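Local coordinates for protein predicted ATPase of the ABC class (Vibrio vulnificus, PDB 5D6A) that binds the ATP analogue AMP-PNP and probably hydrolyses ATP as a P-loop ATPase of the ABC class, at residues G395-E400 against A454-F459; S467-I472 against L488-E493; V480-K485 against E508-G513. One frame throughout, in Å; residues are numbered along the deposited sequence.

Interaction 1: residues G395-E400 against A454-F459; sequences GQLRDE and APLVTF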
ATOM      1  N   GLY A 395     -12.031 -16.798  23.631  1.00 59.16           N
ATOM      2  CA  GLY A 395     -12.099 -18.019  24.423  1.00 59.56           C
ATOM      3  C   GLY A 395     -13.133 -18.973  23.857  1.00 59.31           C
ATOM      4  O   GLY A 395     -12.916 -20.183  23.804  1.00 59.25           O
ATOM      5  N   GLN A 396     -14.259 -18.413  23.425  1.00 59.09           N
ATOM      6  CA  GLN A 396     -15.346 -19.199  22.846  1.00 59.81           C
ATOM      7  C   GLN A 396     -14.956 -19.782  21.485  1.00 57.11           C
ATOM      8  O   GLN A 396     -15.353 -20.896  21.152  1.00 58.20           O
ATOM      9  CB  GLN A 396     -16.614 -18.346  22.743  1.00 61.46           C
ATOM     10  CG  GLN A 396     -17.154 -17.919  24.104  1.00 64.94           C
ATOM     11  CD  GLN A 396     -18.327 -16.957  24.023  1.00 66.71           C
ATOM     12  OE1 GLN A 396     -18.523 -16.274  23.020  1.00 66.58           O
ATOM     13  NE2 GLN A 396     -19.100 -16.884  25.098  1.00 70.57           N
ATOM     14  N   LEU A 397     -14.172 -19.037  20.708  1.00 53.89           N
ATOM     15  CA  LEU A 397     -13.711 -19.512  19.403  1.00 51.43           C
ATOM     16  C   LEU A 397     -12.929 -20.811  19.548  1.00 51.72           C
ATOM     17  O   LEU A 397     -12.991 -21.690  18.692  1.00 52.71           O
ATOM     18  CB  LEU A 397     -12.819 -18.469  18.724  1.00 49.54           C
ATOM     19  CG  LEU A 397     -13.435 -17.150  18.257  1.00 49.38           C
ATOM     20  CD1 LEU A 397     -12.342 -16.213  17.767  1.00 48.19           C
ATOM     21  CD2 LEU A 397     -14.463 -17.372  17.158  1.00 49.18           C
ATOM     22  N   ARG A 398     -12.185 -20.914  20.643  1.00 51.93           N
ATOM     23  CA  ARG A 398     -11.378 -22.088  20.934  1.00 52.00           C
ATOM     24  C   ARG A 398     -12.212 -23.255  21.435  1.00 54.54           C
ATOM     25  O   ARG A 398     -12.134 -24.360  20.906  1.00 54.90           O
ATOM     26  CB  ARG A 398     -10.360 -21.728  22.011  1.00 52.73           C
ATOM     27  CG  ARG A 398      -9.510 -22.879  22.524  1.00 54.09           C
ATOM     28  CD  ARG A 398      -8.706 -22.407  23.718  1.00 55.23           C
ATOM     29  NE  ARG A 398      -9.591 -22.036  24.822  1.00 57.59           N
ATOM     30  CZ  ARG A 398      -9.213 -21.368  25.908  1.00 58.73           C
ATOM     31  NH1 ARG A 398      -7.959 -20.961  26.051  1.00 57.55           N
ATOM     32  NH2 ARG A 398     -10.103 -21.087  26.852  1.00 61.49           N
ATOM     33  N   ASP A 399     -13.004 -22.997  22.469  1.00 57.16           N
ATOM     34  CA  ASP A 399     -13.815 -24.032  23.110  1.00 59.95           C
ATOM     35  C   ASP A 399     -14.981 -24.547  22.271  1.00 60.83           C
ATOM     36  O   ASP A 399     -15.346 -25.720  22.377  1.00 62.13           O
ATOM     37  CB  ASP A 399     -14.364 -23.506  24.439  1.00 62.53           C
ATOM     38  CG  ASP A 399     -13.270 -23.070  25.396  1.00 63.04           C
ATOM     39  OD1 ASP A 399     -12.075 -23.247  25.079  1.00 61.40           O
ATOM     40  OD2 ASP A 399     -13.613 -22.546  26.474  1.00 66.36           O
ATOM     41  N   GLU A 400     -15.558 -23.680  21.443  1.00 60.15           N
ATOM     42  CA  GLU A 400     -16.726 -24.048  20.638  1.00 60.82           C
ATOM     43  C   GLU A 400     -16.396 -24.415  19.196  1.00 58.14           C
ATOM     44  O   GLU A 400     -16.916 -25.398  18.669  1.00 57.91           O
ATOM     45  CB  GLU A 400     -17.739 -22.902  20.644  1.00 62.26           C
ATOM     46  CG  GLU A 400     -18.075 -22.390  22.039  1.00 66.28           C
ATOM     47  CD  GLU A 400     -19.192 -21.357  22.052  1.00 68.47           C
ATOM     48  OE1 GLU A 400     -19.866 -21.183  21.014  1.00 69.33           O
ATOM     49  OE2 GLU A 400     -19.409 -20.728  23.113  1.00 69.99           O
ATOM     50  N   ALA A 454     -21.933 -14.114  26.522  1.00 89.43           N
ATOM     51  CA  ALA A 454     -23.061 -14.495  25.666  1.00 88.16           C
ATOM     52  C   ALA A 454     -22.602 -15.620  24.733  1.00 84.16           C
ATOM     53  O   ALA A 454     -21.406 -15.749  24.467  1.00 81.57           O
ATOM     54  CB  ALA A 454     -23.551 -13.295  24.872  1.00 87.68           C
ATOM     55  N   PRO A 455     -23.547 -16.423  24.210  1.00 83.13           N
ATOM     56  CA  PRO A 455     -23.173 -17.558  23.359  1.00 79.34           C
ATOM     57  C   PRO A 455     -22.729 -17.177  21.948  1.00 73.35           C
ATOM     58  O   PRO A 455     -23.431 -16.442  21.256  1.00 73.42           O
ATOM     59  CB  PRO A 455     -24.463 -18.374  23.294  1.00 82.64           C
ATOM     60  CG  PRO A 455     -25.546 -17.358  23.414  1.00 85.39           C
ATOM     61  CD  PRO A 455     -25.011 -16.258  24.292  1.00 86.14           C
ATOM     62  N   LEU A 456     -21.569 -17.683  21.536  1.00 68.53           N
ATOM     63  CA  LEU A 456     -21.040 -17.430  20.198  1.00 63.70           C
ATOM     64  C   LEU A 456     -21.891 -18.209  19.202  1.00 62.92           C
ATOM     65  O   LEU A 456     -21.889 -19.438  19.212  1.00 64.23           O
ATOM     66  CB  LEU A 456     -19.582 -17.882  20.105  1.00 60.82           C
ATOM     67  CG  LEU A 456     -18.866 -17.658  18.772  1.00 57.64           C
ATOM     68  CD1 LEU A 456     -18.695 -16.173  18.505  1.00 56.85           C
ATOM     69  CD2 LEU A 456     -17.512 -18.346  18.768  1.00 56.07           C
ATOM     70  N   VAL A 457     -22.611 -17.495  18.341  1.00 61.23           N
ATOM     71  CA  VAL A 457     -23.514 -18.125  17.377  1.00 60.01           C
ATOM     72  C   VAL A 457     -22.864 -18.399  16.018  1.00 56.13           C
ATOM     73  O   VAL A 457     -22.244 -17.518  15.427  1.00 53.72           O
ATOM     74  CB  VAL A 457     -24.766 -17.248  17.154  1.00 61.52           C
ATOM     75  CG1 VAL A 457     -25.751 -17.939  16.216  1.00 62.22           C
ATOM     76  CG2 VAL A 457     -25.431 -16.931  18.486  1.00 64.28           C
ATOM     77  N   THR A 458     -23.016 -19.631  15.538  1.00 55.90           N
ATOM     78  CA  THR A 458     -22.513 -20.042  14.230  1.00 52.96           C
ATOM     79  C   THR A 458     -23.608 -19.743  13.212  1.00 52.99           C
ATOM     80  O   THR A 458     -24.781 -19.996  13.479  1.00 55.57           O
ATOM     81  CB  THR A 458     -22.180 -21.548  14.205  1.00 53.27           C
ATOM     82  OG1 THR A 458     -21.112 -21.818  15.123  1.00 52.18           O
ATOM     83  CG2 THR A 458     -21.766 -22.000  12.805  1.00 51.41           C
ATOM     84  N   PHE A 459     -23.229 -19.209  12.052  1.00 50.57           N
ATOM     85  CA  PHE A 459     -24.206 -18.854  11.020  1.00 50.63           C
ATOM     86  C   PHE A 459     -23.969 -19.598   9.712  1.00 49.53           C
ATOM     87  O   PHE A 459     -22.843 -20.015   9.423  1.00 47.88           O
ATOM     88  CB  PHE A 459     -24.138 -17.353  10.719  1.00 49.37           C
ATOM     89  CG  PHE A 459     -24.160 -16.485  11.938  1.00 50.27           C
ATOM     90  CD1 PHE A 459     -25.334 -16.289  12.645  1.00 52.84           C
ATOM     91  CD2 PHE A 459     -23.006 -15.845  12.368  1.00 48.47           C
ATOM     92  CE1 PHE A 459     -25.356 -15.486  13.772  1.00 54.12           C
ATOM     93  CE2 PHE A 459     -23.022 -15.038  13.493  1.00 49.68           C
ATOM     94  CZ  PHE A 459     -24.200 -14.857  14.195  1.00 52.41           C
TER

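Interaction 2: residues S467-I472 against L488-E493; sequences SALMNI and LRFGKE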
ATOM      1  N   SER A 467     -23.434 -15.709 -10.983  1.00 49.03           N
ATOM      2  CA  SER A 467     -23.737 -15.163 -12.308  1.00 50.39           C
ATOM      3  C   SER A 467     -23.556 -13.640 -12.409  1.00 49.95           C
ATOM      4  O   SER A 467     -23.383 -13.111 -13.508  1.00 50.71           O
ATOM      5  CB  SER A 467     -25.161 -15.533 -12.723  1.00 52.98           C
ATOM      6  OG  SER A 467     -26.118 -14.937 -11.873  1.00 54.07           O
ATOM      7  N   ALA A 468     -23.606 -12.939 -11.278  1.00 48.55           N
ATOM      8  CA  ALA A 468     -23.436 -11.484 -11.276  1.00 48.18           C
ATOM      9  C   ALA A 468     -22.002 -11.093 -11.655  1.00 45.70           C
ATOM     10  O   ALA A 468     -21.753  -9.965 -12.086  1.00 45.50           O
ATOM     11  CB  ALA A 468     -23.806 -10.905  -9.917  1.00 48.65           C
ATOM     12  N   LEU A 469     -21.069 -12.029 -11.485  1.00 43.20           N
ATOM     13  CA  LEU A 469     -19.666 -11.805 -11.840  1.00 41.47           C
ATOM     14  C   LEU A 469     -19.503 -11.718 -13.355  1.00 41.76           C
ATOM     15  O   LEU A 469     -18.635 -11.001 -13.853  1.00 41.39           O
ATOM     16  CB  LEU A 469     -18.787 -12.927 -11.285  1.00 39.80           C
ATOM     17  CG  LEU A 469     -18.667 -13.006  -9.760  1.00 38.86           C
ATOM     18  CD1 LEU A 469     -18.041 -14.322  -9.326  1.00 38.10           C
ATOM     19  CD2 LEU A 469     -17.874 -11.824  -9.228  1.00 37.95           C
HETATM   20  N   MSE A 470     -20.347 -12.454 -14.076  1.00 43.23           N
HETATM   21  CA  MSE A 470     -20.331 -12.460 -15.542  1.00 44.61           C
HETATM   22  C   MSE A 470     -20.669 -11.091 -16.068  1.00 46.07           C
HETATM   23  O   MSE A 470     -20.091 -10.641 -17.058  1.00 46.97           O
HETATM   24  CB  MSE A 470     -21.341 -13.497 -16.043  1.00 46.04           C
HETATM   25  CG  MSE A 470     -21.440 -13.592 -17.563  1.00 47.87           C
HETATM   26 SE   MSE A 470     -19.719 -14.133 -18.342  1.00 47.77          SE
HETATM   27  CE  MSE A 470     -19.898 -16.082 -18.125  1.00 48.03           C
ATOM     28  N   ASN A 471     -21.608 -10.417 -15.406  1.00 46.72           N
ATOM     29  CA  ASN A 471     -22.020  -9.072 -15.807  1.00 48.87           C
ATOM     30  C   ASN A 471     -20.869  -8.067 -15.735  1.00 48.02           C
ATOM     31  O   ASN A 471     -20.774  -7.161 -16.562  1.00 49.31           O
ATOM     32  CB  ASN A 471     -23.198  -8.599 -14.949  1.00 50.21           C
ATOM     33  CG  ASN A 471     -24.436  -9.459 -15.132  1.00 52.06           C
ATOM     34  OD1 ASN A 471     -24.488 -10.321 -16.008  1.00 52.70           O
ATOM     35  ND2 ASN A 471     -25.443  -9.224 -14.307  1.00 54.11           N
ATOM     36  N   ILE A 472     -19.997  -8.239 -14.748  1.00 46.85           N
ATOM     37  CA  ILE A 472     -18.838  -7.369 -14.588  1.00 46.32           C
ATOM     38  C   ILE A 472     -17.860  -7.616 -15.740  1.00 46.52           C
ATOM     39  O   ILE A 472     -17.272  -6.674 -16.268  1.00 47.67           O
ATOM     40  CB  ILE A 472     -18.147  -7.597 -13.227  1.00 44.61           C
ATOM     41  CG1 ILE A 472     -19.139  -7.351 -12.083  1.00 44.91           C
ATOM     42  CG2 ILE A 472     -16.934  -6.686 -13.078  1.00 44.11           C
ATOM     43  CD1 ILE A 472     -18.566  -7.628 -10.709  1.00 44.03           C
ATOM     44  N   LEU A 488      -6.152  -6.167  -7.956  1.00 36.05           N
ATOM     45  CA  LEU A 488      -6.699  -7.179  -8.857  1.00 35.64           C
ATOM     46  C   LEU A 488      -7.811  -6.561  -9.690  1.00 36.65           C
ATOM     47  O   LEU A 488      -8.803  -6.075  -9.147  1.00 36.11           O
ATOM     48  CB  LEU A 488      -7.260  -8.370  -8.083  1.00 34.49           C
ATOM     49  CG  LEU A 488      -8.047  -9.384  -8.930  1.00 33.85           C
ATOM     50  CD1 LEU A 488      -7.212  -9.930 -10.082  1.00 33.32           C
ATOM     51  CD2 LEU A 488      -8.570 -10.511  -8.053  1.00 33.27           C
ATOM     52  N   ARG A 489      -7.643  -6.588 -11.008  1.00 38.07           N
ATOM     53  CA  ARG A 489      -8.634  -6.035 -11.911  1.00 39.34           C
ATOM     54  C   ARG A 489      -9.511  -7.133 -12.512  1.00 38.58           C
ATOM     55  O   ARG A 489      -9.012  -8.100 -13.087  1.00 36.69           O
ATOM     56  CB  ARG A 489      -7.967  -5.235 -13.024  1.00 41.53           C
ATOM     57  CG  ARG A 489      -8.973  -4.594 -13.964  1.00 44.50           C
ATOM     58  CD  ARG A 489      -8.312  -3.725 -15.011  1.00 46.99           C
ATOM     59  NE  ARG A 489      -9.302  -3.173 -15.929  1.00 49.11           N
ATOM     60  CZ  ARG A 489      -9.030  -2.301 -16.893  1.00 52.54           C
ATOM     61  NH1 ARG A 489      -7.788  -1.860 -17.071  1.00 53.82           N
ATOM     62  NH2 ARG A 489     -10.007  -1.864 -17.678  1.00 54.51           N
ATOM     63  N   PHE A 490     -10.822  -6.961 -12.365  1.00 37.87           N
ATOM     64  CA  PHE A 490     -11.801  -7.895 -12.887  1.00 37.18           C
ATOM     65  C   PHE A 490     -12.813  -7.033 -13.634  1.00 39.35           C
ATOM     66  O   PHE A 490     -13.746  -6.488 -13.044  1.00 39.50           O
ATOM     67  CB  PHE A 490     -12.433  -8.680 -11.738  1.00 35.72           C
ATOM     68  CG  PHE A 490     -13.265  -9.849 -12.181  1.00 35.96           C
ATOM     69  CD1 PHE A 490     -12.657 -11.023 -12.607  1.00 35.75           C
ATOM     70  CD2 PHE A 490     -14.651  -9.796 -12.131  1.00 36.44           C
ATOM     71  CE1 PHE A 490     -13.416 -12.113 -13.005  1.00 35.94           C
ATOM     72  CE2 PHE A 490     -15.414 -10.882 -12.524  1.00 37.06           C
ATOM     73  CZ  PHE A 490     -14.796 -12.042 -12.962  1.00 36.76           C
ATOM     74  N   GLY A 491     -12.598  -6.893 -14.938  1.00 41.27           N
ATOM     75  CA  GLY A 491     -13.436  -6.042 -15.772  1.00 43.84           C
ATOM     76  C   GLY A 491     -12.977  -4.608 -15.566  1.00 45.03           C
ATOM     77  O   GLY A 491     -11.801  -4.294 -15.755  1.00 45.71           O
ATOM     78  N   LYS A 492     -13.901  -3.742 -15.168  1.00 46.29           N
ATOM     79  CA  LYS A 492     -13.587  -2.344 -14.885  1.00 47.94           C
ATOM     80  C   LYS A 492     -13.351  -2.149 -13.379  1.00 45.46           C
ATOM     81  O   LYS A 492     -12.930  -1.078 -12.944  1.00 46.04           O
ATOM     82  CB  LYS A 492     -14.737  -1.445 -15.371  1.00 51.63           C
ATOM     83  CG  LYS A 492     -14.887  -1.422 -16.889  1.00 54.80           C
ATOM     84  CD  LYS A 492     -16.256  -0.959 -17.397  1.00 58.85           C
ATOM     85  CE  LYS A 492     -16.635   0.466 -17.014  1.00 61.82           C
ATOM     86  NZ  LYS A 492     -16.986   0.639 -15.577  1.00 61.06           N
ATOM     87  N   GLU A 493     -13.595  -3.204 -12.596  1.00 42.87           N
ATOM     88  CA  GLU A 493     -13.477  -3.153 -11.136  1.00 40.74           C
ATOM     89  C   GLU A 493     -12.085  -3.483 -10.607  1.00 38.02           C
ATOM     90  O   GLU A 493     -11.468  -4.460 -11.023  1.00 36.12           O
ATOM     91  CB  GLU A 493     -14.483  -4.121 -10.512  1.00 39.99           C
ATOM     92  CG  GLU A 493     -15.914  -3.900 -10.977  1.00 42.46           C
ATOM     93  CD  GLU A 493     -16.424  -2.510 -10.663  1.00 44.83           C
ATOM     94  OE1 GLU A 493     -16.155  -2.013  -9.550  1.00 45.92           O
ATOM     95  OE2 GLU A 493     -17.110  -1.922 -11.524  1.00 48.11           O
TER
HETATM   96  O   HOH W   1     -16.609  -4.029 -15.347  1.00 38.90           O

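Interaction 3: residues V480-K485 against E508-G513; sequences VSAKGK and EVNAIG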
ATOM      1  N   VAL A 480      -8.982  -9.399 -17.128  1.00 47.35           N
ATOM      2  CA  VAL A 480      -8.604 -10.103 -15.894  1.00 45.00           C
ATOM      3  C   VAL A 480      -7.094 -10.058 -15.695  1.00 45.01           C
ATOM      4  O   VAL A 480      -6.356 -10.774 -16.369  1.00 45.57           O
ATOM      5  CB  VAL A 480      -9.041 -11.585 -15.905  1.00 44.08           C
ATOM      6  CG1 VAL A 480      -8.627 -12.267 -14.603  1.00 42.33           C
ATOM      7  CG2 VAL A 480     -10.542 -11.711 -16.116  1.00 44.60           C
ATOM      8  N   SER A 481      -6.637  -9.224 -14.762  1.00 45.98           N
ATOM      9  CA  SER A 481      -5.205  -9.085 -14.486  1.00 47.17           C
ATOM     10  C   SER A 481      -4.923  -8.463 -13.134  1.00 46.75           C
ATOM     11  O   SER A 481      -5.759  -7.766 -12.562  1.00 46.41           O
ATOM     12  CB  SER A 481      -4.540  -8.211 -15.541  1.00 49.82           C
ATOM     13  OG  SER A 481      -4.710  -8.742 -16.841  1.00 53.51           O
ATOM     14  N   ALA A 482      -3.710  -8.695 -12.652  1.00 47.52           N
ATOM     15  CA  ALA A 482      -3.272  -8.171 -11.376  1.00 48.95           C
ATOM     16  C   ALA A 482      -2.142  -7.171 -11.566  1.00 52.63           C
ATOM     17  O   ALA A 482      -1.300  -7.337 -12.452  1.00 52.65           O
ATOM     18  CB  ALA A 482      -2.802  -9.311 -10.490  1.00 47.38           C
ATOM     19  N   LYS A 483      -2.148  -6.124 -10.743  1.00 55.18           N
ATOM     20  CA  LYS A 483      -1.088  -5.121 -10.734  1.00 58.13           C
ATOM     21  C   LYS A 483      -0.330  -5.333  -9.439  1.00 56.20           C
ATOM     22  O   LYS A 483      -0.605  -4.685  -8.428  1.00 54.91           O
ATOM     23  CB  LYS A 483      -1.639  -3.697 -10.815  1.00 61.53           C
ATOM     24  CG  LYS A 483      -2.262  -3.350 -12.156  1.00 66.07           C
ATOM     25  CD  LYS A 483      -2.647  -1.880 -12.223  1.00 70.37           C
ATOM     26  CE  LYS A 483      -3.198  -1.512 -13.592  1.00 72.84           C
ATOM     27  NZ  LYS A 483      -3.545  -0.066 -13.692  1.00 75.25           N
ATOM     28  N   GLY A 484       0.614  -6.266  -9.477  1.00 55.95           N
ATOM     29  CA  GLY A 484       1.402  -6.609  -8.303  1.00 56.79           C
ATOM     30  C   GLY A 484       0.576  -7.472  -7.374  1.00 55.18           C
ATOM     31  O   GLY A 484      -0.293  -8.219  -7.819  1.00 54.96           O
ATOM     32  N   LYS A 485       0.846  -7.365  -6.078  1.00 56.65           N
ATOM     33  CA  LYS A 485       0.126  -8.131  -5.066  1.00 56.44           C
ATOM     34  C   LYS A 485      -1.042  -7.338  -4.487  1.00 53.39           C
ATOM     35  O   LYS A 485      -2.011  -7.918  -3.999  1.00 53.94           O
ATOM     36  CB  LYS A 485       1.070  -8.498  -3.917  1.00 59.61           C
ATOM     37  CG  LYS A 485       2.291  -9.302  -4.331  1.00 62.72           C
ATOM     38  CD  LYS A 485       3.204  -9.609  -3.147  1.00 66.79           C
ATOM     39  CE  LYS A 485       3.793  -8.349  -2.522  1.00 70.94           C
ATOM     40  NZ  LYS A 485       4.765  -8.654  -1.435  1.00 72.14           N
ATOM     41  N   GLU A 508      -0.521 -15.637  -7.806  1.00 31.81           N
ATOM     42  CA  GLU A 508      -1.714 -16.134  -7.117  1.00 32.54           C
ATOM     43  C   GLU A 508      -2.861 -15.119  -7.189  1.00 31.38           C
ATOM     44  O   GLU A 508      -4.023 -15.502  -7.141  1.00 31.05           O
ATOM     45  CB  GLU A 508      -1.425 -16.654  -5.684  1.00 33.85           C
ATOM     46  CG  GLU A 508      -0.581 -15.772  -4.777  1.00 35.71           C
ATOM     47  CD  GLU A 508      -0.225 -16.444  -3.453  1.00 36.96           C
ATOM     48  OE1 GLU A 508      -0.918 -17.396  -3.038  1.00 37.50           O
ATOM     49  OE2 GLU A 508       0.752 -16.006  -2.813  1.00 38.30           O
ATOM     50  N   VAL A 509      -2.533 -13.837  -7.347  1.00 32.41           N
ATOM     51  CA  VAL A 509      -3.563 -12.803  -7.498  1.00 31.41           C
ATOM     52  C   VAL A 509      -4.228 -13.002  -8.866  1.00 32.61           C
ATOM     53  O   VAL A 509      -5.451 -12.882  -8.996  1.00 33.88           O
ATOM     54  CB  VAL A 509      -2.996 -11.374  -7.369  1.00 30.89           C
ATOM     55  CG1 VAL A 509      -4.088 -10.338  -7.603  1.00 30.82           C
ATOM     56  CG2 VAL A 509      -2.376 -11.170  -5.997  1.00 31.35           C
ATOM     57  N   ASN A 510      -3.422 -13.302  -9.884  1.00 32.89           N
ATOM     58  CA  ASN A 510      -3.961 -13.581 -11.213  1.00 33.45           C
ATOM     59  C   ASN A 510      -4.835 -14.818 -11.144  1.00 32.23           C
ATOM     60  O   ASN A 510      -5.925 -14.849 -11.711  1.00 32.46           O
ATOM     61  CB  ASN A 510      -2.847 -13.787 -12.244  1.00 35.56           C
ATOM     62  CG  ASN A 510      -2.208 -12.486 -12.687  1.00 38.61           C
ATOM     63  OD1 ASN A 510      -2.885 -11.468 -12.848  1.00 40.82           O
ATOM     64  ND2 ASN A 510      -0.901 -12.521 -12.928  1.00 40.89           N
ATOM     65  N   ALA A 511      -4.356 -15.831 -10.430  1.00 30.95           N
ATOM     66  CA  ALA A 511      -5.106 -17.069 -10.273  1.00 31.05           C
ATOM     67  C   ALA A 511      -6.439 -16.798  -9.588  1.00 29.68           C
ATOM     68  O   ALA A 511      -7.443 -17.410  -9.932  1.00 30.15           O
ATOM     69  CB  ALA A 511      -4.299 -18.091  -9.490  1.00 32.43           C
ATOM     70  N   ILE A 512      -6.443 -15.878  -8.622  1.00 28.18           N
ATOM     71  CA  ILE A 512      -7.674 -15.515  -7.919  1.00 27.05           C
ATOM     72  C   ILE A 512      -8.679 -14.964  -8.929  1.00 27.84           C
ATOM     73  O   ILE A 512      -9.858 -15.320  -8.905  1.00 28.97           O
ATOM     74  CB  ILE A 512      -7.414 -14.492  -6.786  1.00 26.66           C
ATOM     75  CG1 ILE A 512      -6.685 -15.171  -5.617  1.00 26.87           C
ATOM     76  CG2 ILE A 512      -8.725 -13.912  -6.267  1.00 26.24           C
ATOM     77  CD1 ILE A 512      -6.205 -14.223  -4.538  1.00 26.47           C
ATOM     78  N   GLY A 513      -8.203 -14.109  -9.828  1.00 27.79           N
ATOM     79  CA  GLY A 513      -9.062 -13.531 -10.851  1.00 27.94           C
ATOM     80  C   GLY A 513      -9.606 -14.584 -11.800  1.00 29.38           C
ATOM     81  O   GLY A 513     -10.758 -14.501 -12.236  1.00 30.55           O
TER

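Interaction 1: residues G395-E400 against A454-F459
Helix 390-401 of the P-loop domain offers one flank to the loop that leads out of helix 434-443, and Leu456 is the residue that lodges against it, between Gln396, Leu397 and Glu400. The side chain of Leu456 reaches out from the loop with CG anti to the backbone N (chi1 -179°), which carries Leu456 CD2 to Leu397 CD2 at 3.6 Å. Leu401, one turn further along from Leu397, also touches Leu456. The helix is the last one in the connection between the parallel neighbours 357-361 and 404-408 of the central sheet, a beta-alpha-beta crossover, and the loop packs on this helix. Gln396 makes the polar link. The Gln396 chain is extended beyond CG, and its amide passes beside Leu456, with Gln396 OE1 3.5 Å from Leu456 CB, to place Gln396 NE2 2.6 Å from Ala454 O. The bond is moderately bent, with an N-H to acceptor angle of 149°, and the donor stands 33° from the carbonyl plane. On the other branch OE1 accepts from Arg393 NH1, so both ends of the amide are engaged and its rotation is set. Glu400 lies at the exposed margin, where Glu400 OE1 sits 3.4 Å from Leu456 CB.

Interaction 2: residues S467-I472 against L488-E493
Helix 468-475 comes up against the turn end of a beta hairpin, bringing Ile472 CA within 5.7 Å of Gly491 CA. Gly491 opens the two-residue loop of a type II' turn running from Phe490 to Glu493. With no side chain on Gly491, the helix carbonyl can come close: Ile472 O lies 3.9 Å from Gly491 CA. A water completes the link between the backbones, donating to Ile472 O and accepting from Lys492 N at 2.7 Å.

Ile472 carries most of the side-chain contact. Of its two branches CG2 is the one that faces the hairpin; Ile472 CG2 rests near Phe490 O and meets Glu493 CG at 3.6 Å, where the two side chains lie at about a right angle. Ile472 CG2 also approaches Phe490 CD2, 4.0 Å away and oblique to the ring. The turn itself joins strands 487-490 and 493-496 of the three-stranded antiparallel sheet in the MRB1590 C-terminal region, and Phe490 N donates to Glu493 O across its mouth, with a weak bond returning from Glu493 N to Phe490 O. Arg489, just before the turn, holds it through NE, which in a nearly straight bond of 169° meets Gly491 O almost head-on, with the acceptor lying in the guanidinium plane.

The Phe490 ring leads away from the turn, toward the part of the helix one turn before Ile472. Leu469 O lies at the ring edge, near its plane and 3.5 Å from Phe490 CE2, while Leu469 CB touches Phe490 CE2 at 4.1 Å. Trp516 of helix 506-519 stacks edge-to-face with Phe490, and Leu469 touches Leu519 of that helix. Lys568 packs against both Ile472 and Glu493 near the turn.

Interaction 3: residues V480-K485 against E508-G513
Ala482 and Val509 meet methyl to methyl, Ala482 CB against Val509 CG1 at 3.3 Å, where strand 480-483 runs over helix 506-519. The valine spreads its branches over two neighbours. A chi1 of 177° turns CG1 to the alanine, while Val509 CG2 reaches toward the turn after the strand, 3.8 Å from Lys485 O. On the adjoining helix position, Asn510 starts out along the flank of the helix, but its amide bends round so that Asn510 OD1 lies 3.2 Å from Ala482 CB. Asn510 OD1 also accepts a weak hydrogen bond from Ala482 N, 2.9 Å long but with an N-H to acceptor angle of only 121°. The one oxygen thus meets both the N-H and the methyl of Ala482, and Val509 CG1 shares the methyl. One turn on from Val509, Gly513 brings bare backbone to the strand, and Val480 CG1 settles 3.8 Å from Gly513 C.

Val480 and Ala482 both direct CB at the helix, whereas Ser481 and Lys483 direct theirs away, in the usual alternation of a strand. Leu488 of the neighbouring strand packs on Val509 and Ile512 too. With strand and helix axes 7.1 Å apart and nearly antiparallel at 152°, the arrangement is a two-layer alpha+beta one, in which one face of a small antiparallel sheet is covered by the helix that follows its three strands.

Followed from the N terminus, interaction 1 opens on helix 390-401 and closes at 454-459, after strands 404-408, 421-425 and 430-432 and helix 434-443; it ties the loop after that helix back to helix 390-401. Only then does interaction 2 open, closing across 15 residues that hold the end of helix 468-475 and strand 480-483. Interaction 3 closes across 22 residues holding the sheet's two other strands. Interactions 2 and 3 cross, their segments alternating, and they touch through a probable hydrogen bond, Arg489 N to Ser481 O at 2.7 Å. Together they bind helices 468-475 and 506-519 to one small sheet. Interaction 1 stands apart, about 35 Å between centres from either.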